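Local coordinates for Sn-glycerol-3-phosphate ABC transporter substrate-binding protein UspB (Mycobacterium tuberculosis, PDB 4MFI) that serves as the substrate-binding subunit of an ABC transporter and binds glycerophosphocholine, presumably handing it to the membrane components for uptake, at residues Phe85-Leu89 / Phe108-Leu114; Val132-Asp138 / Leu375-Thr380; Leu156-Asn160 / Asp171-Trp177; Thr331-Ala337 / Val348-Ala352. One frame throughout, in Å; residues are numbered along the deposited sequence.

Contact 1: residues Phe85-Leu89 / Phe108-Leu114; sequences FNAAL and FALSGVL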
loop_
_atom_site.group_PDB
_atom_site.type_symbol
_atom_site.label_atom_id
_atom_site.label_comp_id
_atom_site.label_asym_id
_atom_site.label_seq_id
_atom_site.Cartn_x
_atom_site.Cartn_y
_atom_site.Cartn_z
ATOM N N PHE A 85 -1.782 14.078 -15.086
ATOM C CA PHE A 85 -0.929 15.060 -14.425
ATOM C C PHE A 85 0.302 15.371 -15.277
ATOM O O PHE A 85 0.637 16.535 -15.490
ATOM C CB PHE A 85 -0.520 14.553 -13.037
ATOM C CG PHE A 85 0.302 15.533 -12.235
ATOM C CD1 PHE A 85 -0.053 16.874 -12.158
ATOM C CD2 PHE A 85 1.415 15.096 -11.523
ATOM C CE1 PHE A 85 0.703 17.764 -11.400
ATOM C CE2 PHE A 85 2.169 15.976 -10.767
ATOM C CZ PHE A 85 1.815 17.317 -10.707
ATOM N N ASN A 86 0.971 14.335 -15.775
ATOM C CA ASN A 86 2.142 14.532 -16.618
ATOM C C ASN A 86 1.852 15.465 -17.796
ATOM O O ASN A 86 2.628 16.381 -18.090
ATOM C CB ASN A 86 2.654 13.186 -17.133
ATOM C CG ASN A 86 4.040 13.285 -17.706
ATOM O OD1 ASN A 86 4.947 13.826 -17.070
ATOM N ND2 ASN A 86 4.212 12.789 -18.920
ATOM N N ALA A 87 0.723 15.242 -18.460
ATOM C CA ALA A 87 0.369 16.054 -19.617
ATOM C C ALA A 87 0.066 17.495 -19.234
ATOM O O ALA A 87 0.365 18.423 -19.988
ATOM C CB ALA A 87 -0.805 15.443 -20.356
ATOM N N ALA A 88 -0.529 17.683 -18.059
ATOM C CA ALA A 88 -0.925 19.017 -17.621
ATOM C C ALA A 88 0.291 19.871 -17.265
ATOM O O ALA A 88 0.220 21.101 -17.270
ATOM C CB ALA A 88 -1.875 18.921 -16.439
ATOM N N LEU A 89 1.409 19.212 -16.973
ATOM C CA LEU A 89 2.616 19.900 -16.518
ATOM C C LEU A 89 3.251 20.849 -17.540
ATOM O O LEU A 89 4.046 21.714 -17.167
ATOM C CB LEU A 89 3.644 18.891 -16.002
ATOM C CG LEU A 89 3.353 18.364 -14.595
ATOM C CD1 LEU A 89 4.186 17.133 -14.288
ATOM C CD2 LEU A 89 3.610 19.449 -13.556
ATOM N N PHE A 108 7.413 12.045 -9.652
ATOM C CA PHE A 108 7.158 13.471 -9.804
ATOM C C PHE A 108 7.982 14.349 -8.858
ATOM O O PHE A 108 8.446 15.415 -9.259
ATOM C CB PHE A 108 5.661 13.754 -9.680
ATOM C CG PHE A 108 4.861 13.218 -10.830
ATOM C CD1 PHE A 108 5.033 13.736 -12.107
ATOM C CD2 PHE A 108 3.955 12.182 -10.647
ATOM C CE1 PHE A 108 4.301 13.247 -13.179
ATOM C CE2 PHE A 108 3.220 11.681 -11.719
ATOM C CZ PHE A 108 3.397 12.215 -12.987
ATOM N N ALA A 109 8.167 13.910 -7.613
ATOM C CA ALA A 109 8.976 14.674 -6.664
ATOM C C ALA A 109 10.404 14.847 -7.177
ATOM O O ALA A 109 10.964 15.946 -7.123
ATOM C CB ALA A 109 8.987 14.007 -5.300
ATOM N N LEU A 110 10.987 13.763 -7.684
ATOM C CA LEU A 110 12.353 13.807 -8.201
ATOM C C LEU A 110 12.476 14.765 -9.382
ATOM O O LEU A 110 13.513 15.416 -9.565
ATOM C CB LEU A 110 12.807 12.406 -8.619
ATOM C CG LEU A 110 14.238 12.295 -9.146
ATOM C CD1 LEU A 110 15.222 12.649 -8.056
ATOM C CD2 LEU A 110 14.506 10.900 -9.670
ATOM N N SER A 111 11.413 14.865 -10.176
ATOM C CA SER A 111 11.419 15.742 -11.346
ATOM C C SER A 111 11.246 17.221 -10.990
ATOM O O SER A 111 11.356 18.089 -11.857
ATOM C CB SER A 111 10.355 15.309 -12.363
ATOM O OG SER A 111 9.046 15.589 -11.911
ATOM N N GLY A 112 10.975 17.503 -9.717
ATOM C CA GLY A 112 10.892 18.870 -9.234
ATOM C C GLY A 112 9.526 19.513 -9.381
ATOM O O GLY A 112 9.391 20.728 -9.211
ATOM N N VAL A 113 8.505 18.710 -9.677
ATOM C CA VAL A 113 7.173 19.263 -9.935
ATOM C C VAL A 113 6.194 19.191 -8.758
ATOM O O VAL A 113 5.030 19.564 -8.905
ATOM C CB VAL A 113 6.516 18.644 -11.196
ATOM C CG1 VAL A 113 7.431 18.795 -12.404
ATOM C CG2 VAL A 113 6.158 17.173 -10.957
ATOM N N LEU A 114 6.658 18.716 -7.601
ATOM C CA LEU A 114 5.840 18.705 -6.389
ATOM C C LEU A 114 6.394 19.632 -5.308
ATOM O O LEU A 114 7.606 19.825 -5.191
ATOM C CB LEU A 114 5.728 17.294 -5.816
ATOM C CG LEU A 114 5.121 16.204 -6.696
ATOM C CD1 LEU A 114 5.059 14.909 -5.894
ATOM C CD2 LEU A 114 3.748 16.595 -7.208
#

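Contact 2: residues Val132-Asp138 / Leu375-Thr380; sequences VDSLLAD and LPHTRT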
loop_
_atom_site.group_PDB
_atom_site.type_symbol
_atom_site.label_atom_id
_atom_site.label_comp_id
_atom_site.label_asym_id
_atom_site.label_seq_id
_atom_site.Cartn_x
_atom_site.Cartn_y
_atom_site.Cartn_z
ATOM N N VAL A 132 -0.356 8.499 11.359
ATOM C CA VAL A 132 0.280 7.195 11.543
ATOM C C VAL A 132 1.712 7.308 11.023
ATOM O O VAL A 132 1.937 7.806 9.918
ATOM C CB VAL A 132 -0.500 6.092 10.795
ATOM C CG1 VAL A 132 0.255 4.767 10.813
ATOM C CG2 VAL A 132 -1.899 5.928 11.404
ATOM N N ASP A 133 2.679 6.886 11.833
ATOM C CA ASP A 133 4.082 7.188 11.555
ATOM C C ASP A 133 4.522 6.731 10.174
ATOM O O ASP A 133 5.085 7.524 9.404
ATOM C CB ASP A 133 5.010 6.575 12.612
ATOM C CG ASP A 133 4.941 7.284 13.951
ATOM O OD1 ASP A 133 4.366 8.388 14.018
ATOM O OD2 ASP A 133 5.489 6.741 14.940
ATOM N N SER A 134 4.260 5.466 9.849
ATOM C CA SER A 134 4.721 4.924 8.575
ATOM C C SER A 134 4.017 5.595 7.409
ATOM O O SER A 134 4.624 5.811 6.362
ATOM C CB SER A 134 4.533 3.403 8.505
ATOM O OG SER A 134 3.155 3.074 8.509
ATOM N N LEU A 135 2.741 5.934 7.588
ATOM C CA LEU A 135 1.949 6.464 6.478
ATOM C C LEU A 135 2.421 7.849 6.053
ATOM O O LEU A 135 2.363 8.190 4.873
ATOM C CB LEU A 135 0.454 6.474 6.807
ATOM C CG LEU A 135 -0.182 5.101 7.052
ATOM C CD1 LEU A 135 -1.683 5.246 7.306
ATOM C CD2 LEU A 135 0.083 4.149 5.891
ATOM N N LEU A 136 2.882 8.655 7.003
ATOM C CA LEU A 136 3.467 9.944 6.657
ATOM C C LEU A 136 4.914 9.788 6.174
ATOM O O LEU A 136 5.339 10.470 5.230
ATOM C CB LEU A 136 3.386 10.910 7.842
ATOM C CG LEU A 136 3.900 12.322 7.546
ATOM C CD1 LEU A 136 3.117 12.958 6.405
ATOM C CD2 LEU A 136 3.812 13.177 8.792
ATOM N N ALA A 137 5.661 8.883 6.810
ATOM C CA ALA A 137 7.052 8.614 6.426
ATOM C C ALA A 137 7.167 8.066 5.007
ATOM O O ALA A 137 8.220 8.181 4.376
ATOM C CB ALA A 137 7.703 7.655 7.411
ATOM N N ASP A 138 6.088 7.463 4.507
ATOM C CA ASP A 138 6.043 6.949 3.137
ATOM C C ASP A 138 6.384 8.017 2.101
ATOM O O ASP A 138 6.844 7.688 1.001
ATOM C CB ASP A 138 4.646 6.419 2.804
ATOM C CG ASP A 138 4.336 5.091 3.463
ATOM O OD1 ASP A 138 5.254 4.263 3.670
ATOM O OD2 ASP A 138 3.148 4.864 3.756
ATOM N N LEU A 375 -1.178 -1.195 12.007
ATOM C CA LEU A 375 -0.540 0.039 11.516
ATOM C C LEU A 375 0.767 0.493 12.210
ATOM O O LEU A 375 1.702 0.926 11.525
ATOM C CB LEU A 375 -1.553 1.193 11.448
ATOM C CG LEU A 375 -2.486 1.127 10.235
ATOM C CD1 LEU A 375 -3.554 2.212 10.285
ATOM C CD2 LEU A 375 -1.698 1.225 8.936
ATOM N N PRO A 376 0.852 0.388 13.554
ATOM C CA PRO A 376 2.101 0.798 14.210
ATOM C C PRO A 376 3.249 -0.170 13.943
ATOM O O PRO A 376 4.382 0.110 14.339
ATOM C CB PRO A 376 1.747 0.755 15.703
ATOM C CG PRO A 376 0.268 0.810 15.752
ATOM C CD PRO A 376 -0.201 0.093 14.540
ATOM N N HIS A 377 2.953 -1.284 13.278
ATOM C CA HIS A 377 3.928 -2.344 13.056
ATOM C C HIS A 377 4.220 -2.519 11.579
ATOM O O HIS A 377 4.523 -3.606 11.101
ATOM C CB HIS A 377 3.410 -3.633 13.679
ATOM C CG HIS A 377 3.033 -3.474 15.112
ATOM N ND1 HIS A 377 3.966 -3.273 16.104
ATOM C CD2 HIS A 377 1.823 -3.447 15.719
ATOM C CE1 HIS A 377 3.350 -3.153 17.267
ATOM N NE2 HIS A 377 2.050 -3.252 17.061
ATOM N N THR A 378 4.133 -1.414 10.864
ATOM C CA THR A 378 4.423 -1.406 9.437
ATOM C C THR A 378 5.743 -0.688 9.162
ATOM O O THR A 378 6.276 0.018 10.022
ATOM C CB THR A 378 3.278 -0.765 8.616
ATOM O OG1 THR A 378 2.973 0.527 9.149
ATOM C CG2 THR A 378 2.028 -1.629 8.672
ATOM N N ARG A 379 6.254 -0.872 7.947
ATOM C CA ARG A 379 7.572 -0.394 7.551
ATOM C C ARG A 379 7.429 0.230 6.166
ATOM O O ARG A 379 6.665 -0.277 5.334
ATOM C CB ARG A 379 8.543 -1.600 7.517
ATOM C CG ARG A 379 9.919 -1.393 6.857
ATOM C CD ARG A 379 10.846 -2.598 7.113
ATOM N NE ARG A 379 12.038 -2.571 6.260
ATOM C CZ ARG A 379 13.057 -3.422 6.344
ATOM N NH1 ARG A 379 13.075 -4.372 7.274
ATOM N NH2 ARG A 379 14.079 -3.309 5.504
ATOM N N THR A 380 8.139 1.328 5.919
ATOM C CA THR A 380 8.155 1.933 4.583
ATOM C C THR A 380 8.791 0.986 3.564
ATOM O O THR A 380 9.635 0.140 3.904
ATOM C CB THR A 380 8.864 3.299 4.567
ATOM O OG1 THR A 380 10.196 3.136 5.058
ATOM C CG2 THR A 380 8.120 4.316 5.449
HETATM O O HOH W 1 3.367 3.386 11.865
#

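Contact 3: residues Leu156-Asn160 / Asp171-Trp177; sequences LFYYN and DRGPQSW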
loop_
_atom_site.group_PDB
_atom_site.type_symbol
_atom_site.label_atom_id
_atom_site.label_comp_id
_atom_site.label_asym_id
_atom_site.label_seq_id
_atom_site.Cartn_x
_atom_site.Cartn_y
_atom_site.Cartn_z
ATOM N N LEU A 156 -2.677 -8.202 4.545
ATOM C CA LEU A 156 -3.352 -8.831 5.669
ATOM C C LEU A 156 -3.314 -10.337 5.428
ATOM O O LEU A 156 -3.359 -10.778 4.279
ATOM C CB LEU A 156 -4.797 -8.342 5.722
ATOM C CG LEU A 156 -5.559 -8.531 7.027
ATOM C CD1 LEU A 156 -4.853 -7.811 8.163
ATOM C CD2 LEU A 156 -6.990 -8.019 6.862
ATOM N N PHE A 157 -3.214 -11.125 6.498
ATOM C CA PHE A 157 -3.183 -12.583 6.384
ATOM C C PHE A 157 -4.590 -13.128 6.621
ATOM O O PHE A 157 -5.116 -13.055 7.728
ATOM C CB PHE A 157 -2.179 -13.172 7.391
ATOM C CG PHE A 157 -1.890 -14.635 7.187
ATOM C CD1 PHE A 157 -2.774 -15.611 7.646
ATOM C CD2 PHE A 157 -0.717 -15.043 6.558
ATOM C CE1 PHE A 157 -2.502 -16.975 7.451
ATOM C CE2 PHE A 157 -0.431 -16.396 6.374
ATOM C CZ PHE A 157 -1.327 -17.364 6.815
ATOM N N TYR A 158 -5.206 -13.652 5.568
ATOM C CA TYR A 158 -6.552 -14.197 5.644
ATOM C C TYR A 158 -6.478 -15.703 5.833
ATOM O O TYR A 158 -5.675 -16.372 5.176
ATOM C CB TYR A 158 -7.312 -13.893 4.352
ATOM C CG TYR A 158 -7.581 -12.424 4.103
ATOM C CD1 TYR A 158 -8.761 -11.838 4.547
ATOM C CD2 TYR A 158 -6.671 -11.622 3.407
ATOM C CE1 TYR A 158 -9.038 -10.504 4.314
ATOM C CE2 TYR A 158 -6.938 -10.266 3.175
ATOM C CZ TYR A 158 -8.127 -9.715 3.636
ATOM O OH TYR A 158 -8.431 -8.384 3.411
ATOM N N TYR A 159 -7.319 -16.253 6.706
ATOM C CA TYR A 159 -7.323 -17.702 6.903
ATOM C C TYR A 159 -8.708 -18.298 7.091
ATOM O O TYR A 159 -9.595 -17.683 7.687
ATOM C CB TYR A 159 -6.368 -18.139 8.021
ATOM C CG TYR A 159 -6.728 -17.729 9.439
ATOM C CD1 TYR A 159 -6.394 -16.469 9.937
ATOM C CD2 TYR A 159 -7.357 -18.624 10.301
ATOM C CE1 TYR A 159 -6.698 -16.109 11.253
ATOM C CE2 TYR A 159 -7.661 -18.276 11.609
ATOM C CZ TYR A 159 -7.340 -17.018 12.080
ATOM O OH TYR A 159 -7.645 -16.687 13.383
ATOM N N ASN A 160 -8.867 -19.499 6.547
ATOM C CA ASN A 160 -10.105 -20.262 6.582
ATOM C C ASN A 160 -10.147 -21.043 7.896
ATOM O O ASN A 160 -9.313 -21.926 8.132
ATOM C CB ASN A 160 -10.090 -21.190 5.365
ATOM C CG ASN A 160 -11.326 -22.039 5.236
ATOM O OD1 ASN A 160 -11.811 -22.617 6.204
ATOM N ND2 ASN A 160 -11.819 -22.158 4.005
ATOM N N ASP A 171 -6.309 -21.007 16.794
ATOM C CA ASP A 171 -7.100 -20.022 16.057
ATOM C C ASP A 171 -6.388 -18.671 16.016
ATOM O O ASP A 171 -6.744 -17.728 16.732
ATOM C CB ASP A 171 -8.500 -19.886 16.654
ATOM C CG ASP A 171 -9.388 -18.954 15.851
ATOM O OD1 ASP A 171 -9.076 -18.694 14.666
ATOM O OD2 ASP A 171 -10.402 -18.482 16.402
ATOM N N ARG A 172 -5.378 -18.596 15.158
ATOM C CA ARG A 172 -4.574 -17.390 14.981
ATOM C C ARG A 172 -3.772 -17.531 13.701
ATOM O O ARG A 172 -3.588 -18.638 13.189
ATOM C CB ARG A 172 -3.609 -17.207 16.159
ATOM C CG ARG A 172 -2.695 -18.407 16.397
ATOM C CD ARG A 172 -1.507 -17.994 17.247
ATOM N NE ARG A 172 -0.655 -19.111 17.641
ATOM C CZ ARG A 172 0.339 -19.595 16.898
ATOM N NH1 ARG A 172 0.578 -19.091 15.692
ATOM N NH2 ARG A 172 1.077 -20.602 17.348
ATOM N N GLY A 173 -3.275 -16.415 13.188
ATOM C CA GLY A 173 -2.306 -16.488 12.120
ATOM C C GLY A 173 -0.987 -17.019 12.654
ATOM O O GLY A 173 -0.784 -17.131 13.873
ATOM N N PRO A 174 -0.069 -17.357 11.742
ATOM C CA PRO A 174 1.249 -17.851 12.153
ATOM C C PRO A 174 2.094 -16.779 12.850
ATOM O O PRO A 174 2.014 -15.586 12.514
ATOM C CB PRO A 174 1.889 -18.273 10.828
ATOM C CG PRO A 174 1.209 -17.400 9.788
ATOM C CD PRO A 174 -0.202 -17.238 10.277
ATOM N N GLN A 175 2.896 -17.212 13.822
ATOM C CA GLN A 175 3.798 -16.341 14.572
ATOM C C GLN A 175 5.038 -15.988 13.767
ATOM O O GLN A 175 5.670 -14.954 13.994
ATOM C CB GLN A 175 4.241 -17.054 15.854
ATOM C CG GLN A 175 3.205 -17.082 16.970
ATOM C CD GLN A 175 3.106 -15.755 17.690
ATOM O OE1 GLN A 175 3.849 -14.814 17.394
ATOM N NE2 GLN A 175 2.193 -15.671 18.643
ATOM N N SER A 176 5.408 -16.879 12.854
ATOM C CA SER A 176 6.533 -16.654 11.959
ATOM C C SER A 176 6.214 -17.314 10.634
ATOM O O SER A 176 5.388 -18.236 10.569
ATOM C CB SER A 176 7.832 -17.239 12.537
ATOM O OG SER A 176 7.777 -18.659 12.610
ATOM N N TRP A 177 6.875 -16.875 9.574
ATOM C CA TRP A 177 6.717 -17.557 8.304
ATOM C C TRP A 177 7.203 -19.005 8.365
ATOM O O TRP A 177 6.630 -19.884 7.709
ATOM C CB TRP A 177 7.385 -16.759 7.179
ATOM C CG TRP A 177 6.527 -15.601 6.764
ATOM C CD1 TRP A 177 6.728 -14.277 7.046
ATOM C CD2 TRP A 177 5.301 -15.677 6.034
ATOM N NE1 TRP A 177 5.699 -13.522 6.515
ATOM C CE2 TRP A 177 4.812 -14.360 5.892
ATOM C CE3 TRP A 177 4.570 -16.731 5.478
ATOM C CZ2 TRP A 177 3.626 -14.071 5.211
ATOM C CZ3 TRP A 177 3.392 -16.444 4.806
ATOM C CH2 TRP A 177 2.932 -15.123 4.678
#

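Contact 4: residues Thr331-Ala337 / Val348-Ala352; sequences TNPTNTA and VRKSA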
loop_
_atom_site.group_PDB
_atom_site.type_symbol
_atom_site.label_atom_id
_atom_site.label_comp_id
_atom_site.label_asym_id
_atom_site.label_seq_id
_atom_site.Cartn_x
_atom_site.Cartn_y
_atom_site.Cartn_z
ATOM N N THR A 331 -8.084 14.869 5.657
ATOM C CA THR A 331 -7.363 13.806 6.360
ATOM C C THR A 331 -7.277 14.067 7.866
ATOM O O THR A 331 -6.407 13.514 8.557
ATOM C CB THR A 331 -5.946 13.568 5.782
ATOM O OG1 THR A 331 -5.162 14.760 5.918
ATOM C CG2 THR A 331 -6.020 13.143 4.314
ATOM N N ASN A 332 -8.180 14.898 8.384
ATOM C CA ASN A 332 -8.242 15.104 9.829
ATOM C C ASN A 332 -8.844 13.856 10.506
ATOM O O ASN A 332 -9.293 12.938 9.809
ATOM C CB ASN A 332 -8.904 16.460 10.189
ATOM C CG ASN A 332 -10.434 16.447 10.137
ATOM O OD1 ASN A 332 -11.076 15.402 10.066
ATOM N ND2 ASN A 332 -11.024 17.641 10.213
ATOM N N PRO A 333 -8.809 13.777 11.847
ATOM C CA PRO A 333 -9.222 12.502 12.452
ATOM C C PRO A 333 -10.661 12.079 12.144
ATOM O O PRO A 333 -10.896 10.916 11.801
ATOM C CB PRO A 333 -9.030 12.754 13.947
ATOM C CG PRO A 333 -7.921 13.745 14.001
ATOM C CD PRO A 333 -8.142 14.652 12.826
ATOM N N THR A 334 -11.600 13.011 12.252
ATOM C CA THR A 334 -13.000 12.758 11.921
ATOM C C THR A 334 -13.157 12.309 10.470
ATOM O O THR A 334 -13.873 11.349 10.161
ATOM C CB THR A 334 -13.828 14.050 12.113
ATOM O OG1 THR A 334 -13.838 14.406 13.500
ATOM C CG2 THR A 334 -15.251 13.862 11.643
ATOM N N ASN A 335 -12.475 13.007 9.576
ATOM C CA ASN A 335 -12.701 12.800 8.157
ATOM C C ASN A 335 -12.017 11.561 7.604
ATOM O O ASN A 335 -12.564 10.891 6.727
ATOM C CB ASN A 335 -12.329 14.057 7.377
ATOM C CG ASN A 335 -13.290 15.186 7.643
ATOM O OD1 ASN A 335 -14.457 14.951 7.963
ATOM N ND2 ASN A 335 -12.813 16.420 7.523
ATOM N N THR A 336 -10.829 11.240 8.106
ATOM C CA THR A 336 -10.196 9.997 7.680
ATOM C C THR A 336 -10.964 8.786 8.226
ATOM O O THR A 336 -11.067 7.760 7.558
ATOM C CB THR A 336 -8.686 9.932 8.039
ATOM O OG1 THR A 336 -8.085 8.830 7.345
ATOM C CG2 THR A 336 -8.467 9.763 9.540
ATOM N N ALA A 337 -11.528 8.918 9.423
ATOM C CA ALA A 337 -12.381 7.866 9.968
ATOM C C ALA A 337 -13.585 7.644 9.059
ATOM O O ALA A 337 -13.905 6.506 8.707
ATOM C CB ALA A 337 -12.833 8.212 11.380
ATOM N N VAL A 348 -5.859 7.355 8.584
ATOM C CA VAL A 348 -4.458 7.758 8.493
ATOM C C VAL A 348 -3.976 8.538 9.717
ATOM O O VAL A 348 -2.804 8.918 9.788
ATOM C CB VAL A 348 -4.177 8.564 7.203
ATOM C CG1 VAL A 348 -4.683 7.800 5.977
ATOM C CG2 VAL A 348 -4.816 9.954 7.266
ATOM N N ARG A 349 -4.879 8.761 10.675
ATOM C CA ARG A 349 -4.561 9.502 11.892
ATOM C C ARG A 349 -4.607 8.588 13.098
ATOM O O ARG A 349 -5.551 7.799 13.242
ATOM C CB ARG A 349 -5.561 10.648 12.106
ATOM C CG ARG A 349 -5.533 11.718 11.018
ATOM C CD ARG A 349 -4.275 12.572 11.105
ATOM N NE ARG A 349 -4.345 13.434 12.275
ATOM C CZ ARG A 349 -4.624 14.732 12.237
ATOM N NH1 ARG A 349 -4.839 15.345 11.075
ATOM N NH2 ARG A 349 -4.686 15.417 13.365
ATOM N N LYS A 350 -3.608 8.706 13.969
ATOM C CA LYS A 350 -3.558 7.905 15.190
ATOM C C LYS A 350 -4.807 8.112 16.040
ATOM O O LYS A 350 -5.401 7.152 16.532
ATOM C CB LYS A 350 -2.316 8.261 16.011
ATOM C CG LYS A 350 -1.004 8.015 15.282
ATOM C CD LYS A 350 0.160 8.512 16.127
ATOM C CE LYS A 350 1.485 8.324 15.408
ATOM N NZ LYS A 350 2.579 9.050 16.108
ATOM N N SER A 351 -5.215 9.368 16.193
ATOM C CA SER A 351 -6.337 9.704 17.063
ATOM C C SER A 351 -7.703 9.401 16.458
ATOM O O SER A 351 -8.728 9.682 17.087
ATOM C CB SER A 351 -6.289 11.181 17.451
ATOM O OG SER A 351 -6.568 11.998 16.330
ATOM N N ALA A 352 -7.743 8.844 15.249
ATOM C CA ALA A 352 -9.034 8.468 14.685
ATOM C C ALA A 352 -9.681 7.340 15.498
ATOM O O ALA A 352 -10.901 7.168 15.459
ATOM C CB ALA A 352 -8.924 8.123 13.197
#

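Contact 1: residues Phe85-Leu89 / Phe108-Leu114
A chi1 of -177° at Phe85 sets CG opposite the backbone N, and one of -69° at Phe108 sets CG opposite the carbonyl carbon; the two rings thereby reach toward each other's segment, side by side, and meet edge-to-face. The edge of Phe85 leads: its CD2 stands over the centre of the Phe108 ring, 3.8 Å from CZ of Phe108. The planes are 64° apart and the centroids 4.8 Å, a T-shaped pair. At the rim of the Phe108 ring, near its plane, Asn86 OD1 comes to 4.0 Å from CE1 of Phe108, where the weakly positive C-H edge suits an oxygen. The pair joins the end of helix 78-88 to the end of helix 104-110 in the type 2 periplasmic-binding-protein fold, and Leu100 of strand 97-101 packs against Phe108 from the sheet. Beyond helix 104-110, Gly112 takes a positive phi in a Schellman motif, and the chain then turns Val113 back toward Leu89. There the two branches of Leu89 divide the work: CD2 touches Val113 CB at 3.8 Å, while CD1 sits over one face of the Phe85 ring and also reaches CE1 of Phe108. Leu114 adds its CD2 methyl, 3.9 Å from CE2 of Phe85.

Contact 2: residues Val132-Asp138 / Leu375-Thr380
Ser134 and Thr378 face each other through their hydroxyls, and both oxygens lie between the backbone N and the carbonyl carbon of their own residues (chi1 66° and 53°). These rotations point each hydroxyl at the other segment, and Ser134 OG donates to Thr378 OG1 across only 2.6 Å. Thr378 OG1 passes the chain of bonds on, donating to Leu375 O at 2.7 Å from 22° outside the carbonyl plane. A water closes the circuit: it accepts from Ser134 N and donates to the same Leu375 O, which accepts from both, and weakly from Thr378 N as well. Ser134 N belongs to the first turn of helix 133-137, where amides have no earlier carbonyl in the helix to bind, so the water satisfies one of these while tying the helix start to the segment 375-380. In the bilobed fold of periplasmic binding proteins, the centre of this join lies about 10 Å from that of the molecule and brings together residues more than 200 positions apart. Beside the polar group, Val132 lies crosswise to Leu375, its CG1 resting 4.1 Å from Leu375 CB, and the CD1 methyl of Leu135 approaches CD2 of Leu375. At the other end Thr380 and Asp138 run antiparallel alongside one another. The CG2 methyl of Thr380 lies 3.4 Å from Asp138 OD1 and 3.9 Å from Ala137 CB, so this corner meets through a methyl. The carboxylate of Asp138 has its main partner elsewhere: OD2 forms a salt bridge with Arg152 and also bonds to Thr304.

Contact 3: residues Leu156-Asn160 / Asp171-Trp177
The phenol of Tyr159 donates a hydrogen bond to Asp171 OD1 across 2.8 Å, the one hydrogen bond between strand segment 156-160 and the loop 171-177. The ring and carboxylate planes stand 73° apart, and the hydroxyl meets OD1 from above the carboxylate, 44° out of its plane. Asp171 OD1 lies at the edge of the phenol ring, 3.4 Å from Tyr159 CE2. Tyr159 CG sits between its own backbone N and carbonyl carbon (chi1 68°), which carries the ring alongside the loop; Arg172 O then lies over one face and Gly173 N comes to 3.9 Å from CE1 of Tyr159. Two residues back along the strand, Phe157 points to the same side. Pro174 lies on its face: CD is 3.8 Å from the ring centroid of Phe157, a CH-pi contact, and CG also reaches CE2 and CZ. At the edge of the same ring, near its plane, CH2 of Trp177 comes to 4.0 Å from CE2 of Phe157. The loop joins helix 161-166 to helix 177-191, whose N-cap is Ser176, so it lays the start of that helix against the mixed sheet of the alpha/beta fold; Phe180 from the helix meets Phe157 edge-to-face. Asp171 also uses OD2 in a salt bridge with Lys161, and that nearby positive charge probably favours the carboxylate as an anion. The phenol thus donates a hydrogen bond to what is probably a charged acceptor at the end where Asp171 reaches the surface, while proline and aromatic carbons make up the buried end.

Contact 4: residues Thr331-Ala337 / Val348-Ala352
Thr336 OG1 takes the backbone N-H of Val348 at 2.9 Å, in a nearly straight bond (162°) that ties helix 333-343 to the chain that returns after it. This is a helix and its returning loop, folded back on the helix's first turns in the alpha/beta fold of bacterial solute-binding proteins. Asn332 is the N-cap: its OD1 accepts from Asn335 N at 2.8 Å, almost along the C=O axis. A second, weak bond across the contact runs from Arg349 NH1 to Thr331 O at 3.5 Å. The stronger partner of Arg349 is Asp130, which forms a salt bridge with NE and also accepts from Ser351 OG, so one carboxylate oxygen, OD2, binds both Arg349 and Ser351. The arginine chain is bent at both chi2 and chi3 (-72° and -71°), which curls the guanidinium back over the start of the helix. Its flat face then lies on Pro333, with CD of the proline over the centre of the group and 3.6 Å from CZ of Arg349. The aliphatic part is used as well: Arg349 CG packs on the CG2 methyl of Thr336, so this threonine bonds through one branch and makes apolar contact through the other. Val348 CG2 lies against Thr336 and Thr331, 4.1 Å from CB of Thr331. The 3-10 segment 350-352 sets the Ala352 methyl against Thr336 CG2 and Ala337 CB, and its closest approach to the helix is 3.7 Å, from Ala352 CB to Pro333 O.

Contacts 2, 3 and 4 are largely buried, whereas contact 1 lies partly open at the outer end of two helices, about 41 Å between centres from contact 3. Contacts 2 and 4 adjoin: Asp133 OD1 forms a 2.8 Å salt bridge with Lys350 NZ. Three contacts share strand 144-160: contact 3 uses its end, while Leu135 of contact 2 and Val348 of contact 4 both pack on Pro149 and Arg152, earlier in it. Chemistry changes with place. Contact 1 is mainly apolar and aromatic; contact 2, nearest the chain's centre, relies on hydroxyls and a water; contact 3 divides a phenol-carboxylate bond from aromatic packing; contact 4 combines helix capping with a guanidinium laid over a proline.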